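Local coordinates for protein histidine kinase (Synechocystis sp., PDB 5DFY) that binds phycocyanobilin covalently in this GAF domain of a cyanobacteriochrome, a photoreceptor that probably relays light signals as a phosphorelay sensor histidine kinase, at residues N102-Y110 / H139-I148; H122-V130 / P174-I182. One frame throughout, in Å; residues are numbered along the deposited sequence.

Contact 1 (N102-Y110 / H139-I148). With CYC (phycocyanobilin), chain B.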
loop_
_atom_site.group_PDB
_atom_site.type_symbol
_atom_site.label_atom_id
_atom_site.label_comp_id
_atom_site.label_asym_id
_atom_site.label_seq_id
_atom_site.Cartn_x
_atom_site.Cartn_y
_atom_site.Cartn_z
ATOM N N ASN A 102 -3.324 -27.205 10.187
ATOM C CA ASN A 102 -2.393 -27.246 9.073
ATOM C C ASN A 102 -3.123 -27.453 7.754
ATOM O O ASN A 102 -4.205 -28.042 7.706
ATOM C CB ASN A 102 -1.367 -28.355 9.246
ATOM C CG ASN A 102 -0.535 -28.181 10.493
ATOM O OD1 ASN A 102 -0.123 -27.068 10.830
ATOM N ND2 ASN A 102 -0.310 -29.277 11.205
ATOM N N PHE A 103 -2.501 -26.985 6.683
ATOM C CA PHE A 103 -3.079 -27.050 5.355
ATOM C C PHE A 103 -2.270 -27.941 4.459
ATOM O O PHE A 103 -1.067 -28.110 4.675
ATOM C CB PHE A 103 -3.144 -25.651 4.725
ATOM C CG PHE A 103 -4.151 -24.751 5.351
ATOM C CD1 PHE A 103 -3.832 -23.978 6.451
ATOM C CD2 PHE A 103 -5.435 -24.685 4.839
ATOM C CE1 PHE A 103 -4.759 -23.145 7.020
ATOM C CE2 PHE A 103 -6.382 -23.851 5.411
ATOM C CZ PHE A 103 -6.053 -23.085 6.497
ATOM N N PRO A 104 -2.896 -28.480 3.415
ATOM C CA PRO A 104 -2.116 -29.200 2.418
ATOM C C PRO A 104 -1.246 -28.263 1.604
ATOM O O PRO A 104 -1.458 -27.047 1.638
ATOM C CB PRO A 104 -3.177 -29.833 1.529
ATOM C CG PRO A 104 -4.346 -28.890 1.639
ATOM C CD PRO A 104 -4.324 -28.418 3.057
ATOM N N LEU A 105 -0.286 -28.834 0.890
ATOM C CA LEU A 105 0.570 -28.075 -0.014
ATOM C C LEU A 105 0.021 -28.104 -1.429
ATOM O O LEU A 105 -0.444 -29.129 -1.915
ATOM C CB LEU A 105 1.989 -28.634 -0.019
ATOM C CG LEU A 105 2.678 -28.616 1.331
ATOM C CD1 LEU A 105 3.994 -29.356 1.212
ATOM C CD2 LEU A 105 2.889 -27.187 1.825
ATOM N N TRP A 106 0.072 -26.956 -2.084
ATOM C CA TRP A 106 -0.238 -26.867 -3.500
ATOM C C TRP A 106 1.030 -26.340 -4.155
ATOM O O TRP A 106 1.325 -25.141 -4.109
ATOM C CB TRP A 106 -1.450 -25.965 -3.726
ATOM C CG TRP A 106 -1.889 -25.782 -5.141
ATOM C CD1 TRP A 106 -1.155 -25.968 -6.281
ATOM C CD2 TRP A 106 -3.182 -25.343 -5.568
ATOM N NE1 TRP A 106 -1.916 -25.664 -7.388
ATOM C CE2 TRP A 106 -3.161 -25.275 -6.974
ATOM C CE3 TRP A 106 -4.355 -24.987 -4.891
ATOM C CZ2 TRP A 106 -4.263 -24.878 -7.711
ATOM C CZ3 TRP A 106 -5.453 -24.597 -5.628
ATOM C CH2 TRP A 106 -5.401 -24.541 -7.021
ATOM N N GLN A 107 1.749 -27.154 -4.695
ATOM C CA GLN A 107 3.075 -26.829 -5.191
ATOM C C GLN A 107 2.975 -26.479 -6.649
ATOM O O GLN A 107 3.280 -27.289 -7.528
ATOM C CB GLN A 107 4.026 -27.994 -4.979
ATOM C CG GLN A 107 4.302 -28.260 -3.523
ATOM C CD GLN A 107 5.186 -29.461 -3.324
ATOM O OE1 GLN A 107 5.235 -30.357 -4.169
ATOM N NE2 GLN A 107 5.901 -29.485 -2.199
ATOM N N ASP A 108 2.676 -25.328 -6.852
ATOM C CA ASP A 108 2.449 -24.897 -8.204
ATOM C C ASP A 108 3.736 -24.374 -8.832
ATOM O O ASP A 108 4.175 -23.243 -8.588
ATOM C CB ASP A 108 1.367 -23.835 -8.261
ATOM C CG ASP A 108 0.846 -23.672 -9.639
ATOM O OD1 ASP A 108 1.575 -23.080 -10.467
ATOM O OD2 ASP A 108 -0.264 -24.147 -9.901
ATOM N N THR A 109 4.334 -25.218 -9.658
ATOM C CA THR A 109 5.604 -24.890 -10.279
ATOM C C THR A 109 5.489 -23.665 -11.185
ATOM O O THR A 109 6.436 -22.903 -11.316
ATOM C CB THR A 109 6.130 -26.098 -11.080
ATOM O OG1 THR A 109 5.116 -26.552 -11.976
ATOM C CG2 THR A 109 6.460 -27.226 -10.147
ATOM N N TYR A 110 4.328 -23.455 -11.795
ATOM C CA TYR A 110 4.147 -22.341 -12.721
ATOM C C TYR A 110 4.172 -20.991 -12.007
ATOM O O TYR A 110 4.835 -20.054 -12.456
ATOM C CB TYR A 110 2.847 -22.499 -13.493
ATOM C CG TYR A 110 2.575 -21.418 -14.512
ATOM C CD1 TYR A 110 1.936 -20.239 -14.160
ATOM C CD2 TYR A 110 2.958 -21.578 -15.835
ATOM C CE1 TYR A 110 1.688 -19.250 -15.099
ATOM C CE2 TYR A 110 2.714 -20.601 -16.766
ATOM C CZ TYR A 110 2.079 -19.443 -16.400
ATOM O OH TYR A 110 1.833 -18.472 -17.339
ATOM N N HIS A 139 -1.902 -29.630 -12.970
ATOM C CA HIS A 139 -2.675 -28.510 -12.426
ATOM C C HIS A 139 -4.110 -28.984 -12.165
ATOM O O HIS A 139 -4.633 -28.812 -11.057
ATOM C CB HIS A 139 -2.617 -27.325 -13.405
ATOM C CG HIS A 139 -3.333 -26.091 -12.952
ATOM N ND1 HIS A 139 -3.600 -25.049 -13.809
ATOM C CD2 HIS A 139 -3.796 -25.707 -11.737
ATOM C CE1 HIS A 139 -4.224 -24.084 -13.153
ATOM N NE2 HIS A 139 -4.349 -24.456 -11.892
ATOM N N LEU A 140 -4.719 -29.601 -13.179
ATOM C CA LEU A 140 -6.070 -30.146 -13.050
ATOM C C LEU A 140 -6.157 -31.157 -11.915
ATOM O O LEU A 140 -7.166 -31.221 -11.213
ATOM C CB LEU A 140 -6.515 -30.794 -14.371
ATOM C CG LEU A 140 -7.928 -31.376 -14.385
ATOM C CD1 LEU A 140 -8.944 -30.355 -13.902
ATOM C CD2 LEU A 140 -8.310 -31.877 -15.779
ATOM N N ASP A 141 -5.106 -31.949 -11.723
ATOM C CA ASP A 141 -5.117 -32.947 -10.662
ATOM C C ASP A 141 -5.231 -32.266 -9.315
ATOM O O ASP A 141 -5.936 -32.751 -8.431
ATOM C CB ASP A 141 -3.863 -33.825 -10.694
ATOM C CG ASP A 141 -3.818 -34.753 -11.911
ATOM O OD1 ASP A 141 -4.878 -34.995 -12.537
ATOM O OD2 ASP A 141 -2.710 -35.242 -12.234
ATOM N N ASN A 142 -4.541 -31.141 -9.143
ATOM C CA ASN A 142 -4.616 -30.448 -7.872
ATOM C C ASN A 142 -5.957 -29.757 -7.704
ATOM O O ASN A 142 -6.480 -29.708 -6.603
ATOM C CB ASN A 142 -3.471 -29.445 -7.727
ATOM C CG ASN A 142 -2.305 -30.014 -6.941
ATOM O OD1 ASN A 142 -2.466 -30.956 -6.164
ATOM N ND2 ASN A 142 -1.126 -29.444 -7.134
ATOM N N LEU A 143 -6.520 -29.235 -8.789
ATOM C CA LEU A 143 -7.847 -28.630 -8.718
ATOM C C LEU A 143 -8.863 -29.675 -8.258
ATOM O O LEU A 143 -9.651 -29.419 -7.347
ATOM C CB LEU A 143 -8.243 -28.022 -10.057
ATOM C CG LEU A 143 -7.403 -26.786 -10.446
ATOM C CD1 LEU A 143 -7.464 -26.515 -11.932
ATOM C CD2 LEU A 143 -7.896 -25.559 -9.675
ATOM N N ARG A 144 -8.839 -30.852 -8.874
ATOM C CA ARG A 144 -9.732 -31.936 -8.459
ATOM C C ARG A 144 -9.504 -32.357 -7.013
ATOM O O ARG A 144 -10.454 -32.584 -6.259
ATOM C CB ARG A 144 -9.547 -33.139 -9.386
ATOM C CG ARG A 144 -10.005 -32.886 -10.780
ATOM C CD ARG A 144 -9.524 -34.012 -11.672
ATOM N NE ARG A 144 -10.204 -33.993 -12.950
ATOM C CZ ARG A 144 -9.922 -34.825 -13.944
ATOM N NH1 ARG A 144 -8.960 -35.720 -13.802
ATOM N NH2 ARG A 144 -10.594 -34.746 -15.080
ATOM N N ARG A 145 -8.239 -32.450 -6.617
ATOM C CA ARG A 145 -7.877 -32.852 -5.265
ATOM C C ARG A 145 -8.486 -31.909 -4.229
ATOM O O ARG A 145 -8.929 -32.328 -3.155
ATOM C CB ARG A 145 -6.343 -32.892 -5.147
ATOM C CG ARG A 145 -5.767 -33.091 -3.782
ATOM C CD ARG A 145 -4.228 -32.961 -3.878
ATOM N NE ARG A 145 -3.612 -32.751 -2.573
ATOM C CZ ARG A 145 -2.512 -32.033 -2.353
ATOM N NH1 ARG A 145 -1.879 -31.421 -3.349
ATOM N NH2 ARG A 145 -2.052 -31.912 -1.115
ATOM N N PHE A 146 -8.516 -30.620 -4.564
ATOM C CA PHE A 146 -9.063 -29.619 -3.667
ATOM C C PHE A 146 -10.546 -29.334 -3.928
ATOM O O PHE A 146 -11.117 -28.390 -3.383
ATOM C CB PHE A 146 -8.219 -28.350 -3.773
ATOM C CG PHE A 146 -6.796 -28.551 -3.292
ATOM C CD1 PHE A 146 -6.532 -29.275 -2.136
ATOM C CD2 PHE A 146 -5.737 -28.046 -4.000
ATOM C CE1 PHE A 146 -5.235 -29.471 -1.712
ATOM C CE2 PHE A 146 -4.444 -28.248 -3.575
ATOM C CZ PHE A 146 -4.195 -28.943 -2.438
ATOM N N GLU A 147 -11.189 -30.195 -4.703
ATOM C CA GLU A 147 -12.623 -30.122 -4.987
ATOM C C GLU A 147 -13.004 -28.760 -5.594
ATOM O O GLU A 147 -14.024 -28.174 -5.256
ATOM C CB GLU A 147 -13.460 -30.420 -3.728
ATOM C CG GLU A 147 -14.867 -30.874 -4.091
ATOM C CD GLU A 147 -15.683 -31.395 -2.919
ATOM O OE1 GLU A 147 -15.325 -31.170 -1.739
ATOM O OE2 GLU A 147 -16.715 -32.044 -3.177
ATOM N N ILE A 148 -12.171 -28.285 -6.511
ATOM C CA ILE A 148 -12.403 -27.020 -7.192
ATOM C C ILE A 148 -12.981 -27.295 -8.579
ATOM O O ILE A 148 -12.291 -27.836 -9.440
ATOM C CB ILE A 148 -11.103 -26.209 -7.331
ATOM C CG1 ILE A 148 -10.573 -25.827 -5.940
ATOM C CG2 ILE A 148 -11.379 -24.953 -8.130
ATOM C CD1 ILE A 148 -9.130 -25.314 -5.930
HETATM C CHA CYC B . -1.363 -22.035 -13.545
HETATM N NA CYC B . -1.752 -22.339 -11.054
HETATM C C1A CYC B . -1.845 -21.656 -12.352
HETATM C C2A CYC B . -2.633 -20.400 -12.114
HETATM C C3A CYC B . -3.002 -20.332 -10.719
HETATM C C4A CYC B . -2.466 -21.539 -10.069
HETATM C CMA CYC B . -3.784 -19.207 -10.092
HETATM C CAA CYC B . -2.901 -19.356 -13.183
HETATM C CBA CYC B . -1.581 -18.553 -13.185
HETATM C CGA CYC B . -1.453 -17.448 -14.233
HETATM O O1A CYC B . -2.258 -17.420 -15.191
HETATM O O2A CYC B . -0.526 -16.569 -14.167
HETATM C CHB CYC B . -2.488 -21.959 -8.641
HETATM N NB CYC B . -4.836 -21.263 -8.091
HETATM C C1B CYC B . -3.425 -21.618 -7.771
HETATM C C2B CYC B . -3.252 -21.560 -6.315
HETATM C C3B CYC B . -4.474 -21.199 -5.732
HETATM C C4B CYC B . -5.498 -21.028 -6.787
HETATM C CMB CYC B . -1.941 -21.855 -5.619
HETATM C CAB CYC B . -4.751 -21.017 -4.245
HETATM C CBB CYC B . -5.033 -19.553 -3.941
HETATM O OB CYC B . -6.663 -20.727 -6.687
HETATM N NC CYC B . 0.175 -26.571 -10.859
HETATM C C1C CYC B . 0.130 -27.510 -10.055
HETATM C C2C CYC B . 1.167 -28.770 -10.595
HETATM C C3C CYC B . 2.015 -28.184 -11.397
HETATM C C4C CYC B . 1.164 -26.945 -11.994
HETATM C CMC CYC B . 1.771 -29.548 -9.369
HETATM C CAC CYC B . 2.653 -29.066 -12.608
HETATM C CBC CYC B . 3.669 -30.019 -12.023
HETATM O OC CYC B . -0.528 -27.569 -9.035
HETATM C CHD CYC B . 1.390 -26.328 -13.163
HETATM N ND CYC B . -0.055 -24.214 -12.867
HETATM C C1D CYC B . 0.645 -25.116 -13.621
HETATM C C2D CYC B . 0.576 -24.758 -14.937
HETATM C C3D CYC B . -0.158 -23.619 -15.013
HETATM C C4D CYC B . -0.547 -23.282 -13.720
HETATM C CMD CYC B . 1.250 -25.534 -16.060
HETATM C CAD CYC B . -0.492 -22.854 -16.268
HETATM C CBD CYC B . -1.892 -23.187 -16.743
HETATM C CGD CYC B . -1.953 -24.638 -17.186
HETATM O O1D CYC B . -2.582 -25.498 -16.513
HETATM O O2D CYC B . -1.365 -25.012 -18.238
HETATM O O HOH W 1 1.184 -30.256 -5.040
#
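The carbonyl oxygen OC of phycocyanobilin is gripped from both segments: Asn-142 ND2 gives it a nearly straight bond (2.7 Å, N-H...O 165°), and Trp-106 NE1, 2.9 Å from OC, adds a weak, bent one. The indole N-H also leans weakly on Asp-108 OD2, which accepts from bilin NC at 2.6 Å and ND at 3.0 Å; a carboxylate suits this place because its charge would probably favour a protonated tetrapyrrole. The Asn-142 amide is fixed at both ends, since Arg-145 NH1 donates to its OD1 at 2.9 Å. That guanidinium also reaches Leu-105 O, NH1 at 3.1 Å and NH2 more weakly.

With CG anti to the backbone N (chi1 -180°), the Trp-106 indole lies between the terminal pyrrole ring that holds NB and C2B (ring D in the usual lettering) on one face and, on the other, Asn-142 CB, 4.3 Å from the centroid of the five-membered ring. His-139 CD2 meets the indole edge, while Phe-146 meets it obliquely, planes 36° apart. Replacing Trp-106 by an alanine would remove the indole, and is likely to leave that bilin ring without its flat neighbour, OC without its second donor and a gap beside Phe-146.

The loop passes the Schellman end of helix 137-145 at Glu-147 and runs antiparallel to that helix, back toward His-139, before entering helix 109-113; Phe-84 of strand 82-89 touches the Trp-106 side chain.

Contact 2 (H122-V130 / P174-I182)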
loop_
_atom_site.group_PDB
_atom_site.type_symbol
_atom_site.label_atom_id
_atom_site.label_comp_id
_atom_site.label_asym_id
_atom_site.label_seq_id
_atom_site.Cartn_x
_atom_site.Cartn_y
_atom_site.Cartn_z
ATOM N N HIS A 122 -1.424 -7.240 -11.396
ATOM C CA HIS A 122 -2.755 -6.954 -10.824
ATOM C C HIS A 122 -3.897 -7.617 -11.593
ATOM O O HIS A 122 -5.029 -7.129 -11.575
ATOM C CB HIS A 122 -3.007 -5.451 -10.726
ATOM C CG HIS A 122 -2.018 -4.736 -9.865
ATOM N ND1 HIS A 122 -2.247 -4.466 -8.530
ATOM C CD2 HIS A 122 -0.795 -4.228 -10.147
ATOM C CE1 HIS A 122 -1.208 -3.825 -8.028
ATOM N NE2 HIS A 122 -0.310 -3.672 -8.981
ATOM N N GLU A 123 -3.602 -8.717 -12.270
ATOM C CA GLU A 123 -4.604 -9.416 -13.069
ATOM C C GLU A 123 -5.238 -10.544 -12.271
ATOM O O GLU A 123 -4.599 -11.119 -11.395
ATOM C CB GLU A 123 -3.997 -10.017 -14.325
ATOM C CG GLU A 123 -3.531 -9.002 -15.337
ATOM C CD GLU A 123 -2.818 -9.671 -16.521
ATOM O OE1 GLU A 123 -3.219 -10.795 -16.901
ATOM O OE2 GLU A 123 -1.846 -9.086 -17.049
ATOM N N SER A 124 -6.454 -10.901 -12.632
ATOM C CA SER A 124 -7.079 -12.064 -12.020
ATOM C C SER A 124 -7.352 -13.150 -13.053
ATOM O O SER A 124 -7.164 -12.950 -14.247
ATOM C CB SER A 124 -8.346 -11.658 -11.283
ATOM O OG SER A 124 -9.268 -10.996 -12.098
ATOM N N LEU A 125 -7.733 -14.321 -12.567
ATOM C CA LEU A 125 -8.127 -15.428 -13.425
ATOM C C LEU A 125 -9.445 -15.988 -12.902
ATOM O O LEU A 125 -9.557 -16.369 -11.723
ATOM C CB LEU A 125 -7.059 -16.506 -13.480
ATOM C CG LEU A 125 -7.413 -17.758 -14.298
ATOM C CD1 LEU A 125 -7.749 -17.399 -15.734
ATOM C CD2 LEU A 125 -6.281 -18.768 -14.248
ATOM N N ALA A 126 -10.427 -16.018 -13.787
ATOM C CA ALA A 126 -11.745 -16.569 -13.515
ATOM C C ALA A 126 -11.981 -17.730 -14.462
ATOM O O ALA A 126 -11.905 -17.577 -15.682
ATOM C CB ALA A 126 -12.831 -15.517 -13.690
ATOM N N VAL A 127 -12.278 -18.885 -13.893
ATOM C CA VAL A 127 -12.473 -20.116 -14.662
ATOM C C VAL A 127 -13.792 -20.734 -14.226
ATOM O O VAL A 127 -13.983 -21.068 -13.050
ATOM C CB VAL A 127 -11.309 -21.091 -14.456
ATOM C CG1 VAL A 127 -11.632 -22.476 -15.027
ATOM C CG2 VAL A 127 -10.048 -20.531 -15.093
ATOM N N GLY A 128 -14.705 -20.868 -15.174
ATOM C CA GLY A 128 -16.039 -21.352 -14.880
ATOM C C GLY A 128 -16.177 -22.861 -14.771
ATOM O O GLY A 128 -17.090 -23.345 -14.116
ATOM N N ASP A 129 -15.287 -23.601 -15.413
ATOM C CA ASP A 129 -15.295 -25.062 -15.337
ATOM C C ASP A 129 -13.892 -25.559 -15.574
ATOM O O ASP A 129 -13.382 -25.481 -16.695
ATOM C CB ASP A 129 -16.261 -25.660 -16.363
ATOM C CG ASP A 129 -16.483 -27.132 -16.162
ATOM O OD1 ASP A 129 -15.657 -27.788 -15.505
ATOM O OD2 ASP A 129 -17.514 -27.637 -16.664
ATOM N N VAL A 130 -13.234 -26.052 -14.529
ATOM C CA VAL A 130 -11.858 -26.469 -14.667
ATOM C C VAL A 130 -11.732 -27.607 -15.682
ATOM O O VAL A 130 -10.666 -27.811 -16.238
ATOM C CB VAL A 130 -11.237 -26.924 -13.334
ATOM C CG1 VAL A 130 -11.231 -25.764 -12.315
ATOM C CG2 VAL A 130 -11.947 -28.156 -12.777
ATOM N N PRO A 174 -20.202 -26.141 -12.204
ATOM C CA PRO A 174 -19.534 -25.013 -12.846
ATOM C C PRO A 174 -20.240 -23.720 -12.493
ATOM O O PRO A 174 -21.374 -23.717 -11.999
ATOM C CB PRO A 174 -19.616 -25.342 -14.336
ATOM C CG PRO A 174 -20.688 -26.349 -14.470
ATOM C CD PRO A 174 -20.823 -27.065 -13.172
ATOM N N ARG A 175 -19.557 -22.609 -12.733
ATOM C CA ARG A 175 -20.097 -21.318 -12.394
ATOM C C ARG A 175 -19.600 -20.298 -13.381
ATOM O O ARG A 175 -18.389 -20.116 -13.507
ATOM C CB ARG A 175 -19.679 -20.901 -10.986
ATOM C CG ARG A 175 -20.192 -19.551 -10.596
ATOM C CD ARG A 175 -19.980 -19.298 -9.128
ATOM N NE ARG A 175 -20.493 -17.991 -8.776
ATOM C CZ ARG A 175 -20.704 -17.559 -7.550
ATOM N NH1 ARG A 175 -20.427 -18.332 -6.512
ATOM N NH2 ARG A 175 -21.188 -16.345 -7.357
ATOM N N HIS A 176 -20.518 -19.596 -14.025
ATOM C CA HIS A 176 -20.118 -18.492 -14.887
ATOM C C HIS A 176 -19.921 -17.252 -14.038
ATOM O O HIS A 176 -20.893 -16.676 -13.561
ATOM C CB HIS A 176 -21.147 -18.213 -15.967
ATOM C CG HIS A 176 -20.772 -17.061 -16.849
ATOM N ND1 HIS A 176 -21.658 -16.064 -17.202
ATOM C CD2 HIS A 176 -19.592 -16.737 -17.429
ATOM C CE1 HIS A 176 -21.043 -15.186 -17.977
ATOM N NE2 HIS A 176 -19.788 -15.569 -18.125
ATOM N N TRP A 177 -18.661 -16.861 -13.845
ATOM C CA TRP A 177 -18.339 -15.703 -13.034
ATOM C C TRP A 177 -18.674 -14.416 -13.778
ATOM O O TRP A 177 -18.255 -14.244 -14.917
ATOM C CB TRP A 177 -16.867 -15.711 -12.661
ATOM C CG TRP A 177 -16.415 -16.955 -11.923
ATOM C CD1 TRP A 177 -15.743 -18.021 -12.449
ATOM C CD2 TRP A 177 -16.591 -17.240 -10.533
ATOM N NE1 TRP A 177 -15.478 -18.945 -11.469
ATOM C CE2 TRP A 177 -15.991 -18.486 -10.284
ATOM C CE3 TRP A 177 -17.199 -16.560 -9.469
ATOM C CZ2 TRP A 177 -15.986 -19.070 -9.024
ATOM C CZ3 TRP A 177 -17.190 -17.144 -8.227
ATOM C CH2 TRP A 177 -16.578 -18.375 -8.010
ATOM N N GLN A 178 -19.433 -13.533 -13.133
ATOM C CA GLN A 178 -19.855 -12.283 -13.747
ATOM C C GLN A 178 -18.745 -11.253 -13.610
ATOM O O GLN A 178 -18.002 -11.264 -12.643
ATOM C CB GLN A 178 -21.130 -11.752 -13.103
ATOM C CG GLN A 178 -22.345 -12.690 -13.165
ATOM C CD GLN A 178 -22.684 -13.168 -14.585
ATOM O OE1 GLN A 178 -22.930 -14.357 -14.809
ATOM N NE2 GLN A 178 -22.705 -12.241 -15.541
ATOM N N ALA A 179 -18.643 -10.362 -14.592
ATOM C CA ALA A 179 -17.623 -9.321 -14.579
ATOM C C ALA A 179 -17.659 -8.533 -13.274
ATOM O O ALA A 179 -16.620 -8.132 -12.750
ATOM C CB ALA A 179 -17.801 -8.389 -15.768
ATOM N N ARG A 180 -18.862 -8.317 -12.752
ATOM C CA ARG A 180 -19.036 -7.579 -11.506
ATOM C C ARG A 180 -18.386 -8.313 -10.338
ATOM O O ARG A 180 -17.691 -7.708 -9.521
ATOM C CB ARG A 180 -20.522 -7.350 -11.222
ATOM C CG ARG A 180 -20.822 -6.926 -9.794
ATOM C CD ARG A 180 -22.318 -6.917 -9.524
ATOM N NE ARG A 180 -22.915 -8.236 -9.711
ATOM C CZ ARG A 180 -23.109 -9.114 -8.733
ATOM N NH1 ARG A 180 -22.753 -8.816 -7.491
ATOM N NH2 ARG A 180 -23.661 -10.292 -8.996
ATOM N N GLU A 181 -18.616 -9.620 -10.265
ATOM C CA GLU A 181 -18.048 -10.444 -9.193
ATOM C C GLU A 181 -16.523 -10.382 -9.211
ATOM O O GLU A 181 -15.871 -10.322 -8.155
ATOM C CB GLU A 181 -18.536 -11.897 -9.326
ATOM C CG GLU A 181 -20.018 -12.043 -9.006
ATOM C CD GLU A 181 -20.602 -13.389 -9.399
ATOM O OE1 GLU A 181 -20.168 -13.964 -10.417
ATOM O OE2 GLU A 181 -21.499 -13.856 -8.671
ATOM N N ILE A 182 -15.944 -10.434 -10.409
ATOM C CA ILE A 182 -14.500 -10.304 -10.573
ATOM C C ILE A 182 -14.058 -8.953 -10.030
ATOM O O ILE A 182 -13.071 -8.853 -9.287
ATOM C CB ILE A 182 -14.082 -10.462 -12.051
ATOM C CG1 ILE A 182 -14.467 -11.849 -12.564
ATOM C CG2 ILE A 182 -12.596 -10.246 -12.189
ATOM C CD1 ILE A 182 -14.252 -12.003 -14.081
#
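The indole of Trp-177 meets strand 125-127 with its edge: NE1 donates to Val-127 O at 3.0 Å (N-H...O 144°), the oxygen lying in the ring plane although the N-H arrives well above the plane of that carbonyl. Arg-175 CD rests over one face of the indole, 3.6 Å above it, and the arginine then turns a face of its own guanidinium to Trp-177 CZ3. Tryptophan suits this place because it brings a broad apolar surface and a single donor together. CG stands anti to the carbonyl carbon (chi1 -57°), which sets the ring edge against the 126-128 backbone, where CD1 also packs obliquely against Ala-126 CB.

Beside it the backbones join: Arg-175 N donates to Gly-128 O at 2.9 Å. Glycine, having no side chain, lets Arg-175 O come close.

In this GAF domain, strand 125-127 is an outermost strand of the antiparallel sheet, paired with strand 150-158, and residues 174-178 form the last part of the connection from strand 161-170 to helix 179-203. The start of that helix is tied down by Glu-181, whose OE1 accepts from N of the N-cap residue Gln-178 at 2.8 Å, as in one half of a capping box, while OE2 forms a salt bridge with Arg-175 NH2.

Farther along, small residues admit a branched one: Ile-182 CD1 lies 3.8 Å from Ala-126 CB, and its CG2 touches Ser-124 OG. At the other end the Pro-174 ring lies alongside Asp-129, whose carboxylate is paired with Arg-149.

Contacts 1 and 2 have centres 18 Å apart within one GAF domain, and their segments alternate along the chain: 102-110, 122-130, 139-148, 174-182. Contact 1 joins the loop before helix 109-113 to helix 137-145 around the bilin, whereas contact 2 fastens outer strand 125-127 to the approach to helix 179-203. They touch at Val-130, which packs on Leu-140, Leu-143 and Ile-148. Strand 125-127 falls in sequence between the two helices of contact 1. The chromophore pocket and helix 179-203 are thus joined through strand 125-127 and the residues just after it: Leu-125 touches phycocyanobilin, while Ala-126 and the backbone meet the approach to that helix.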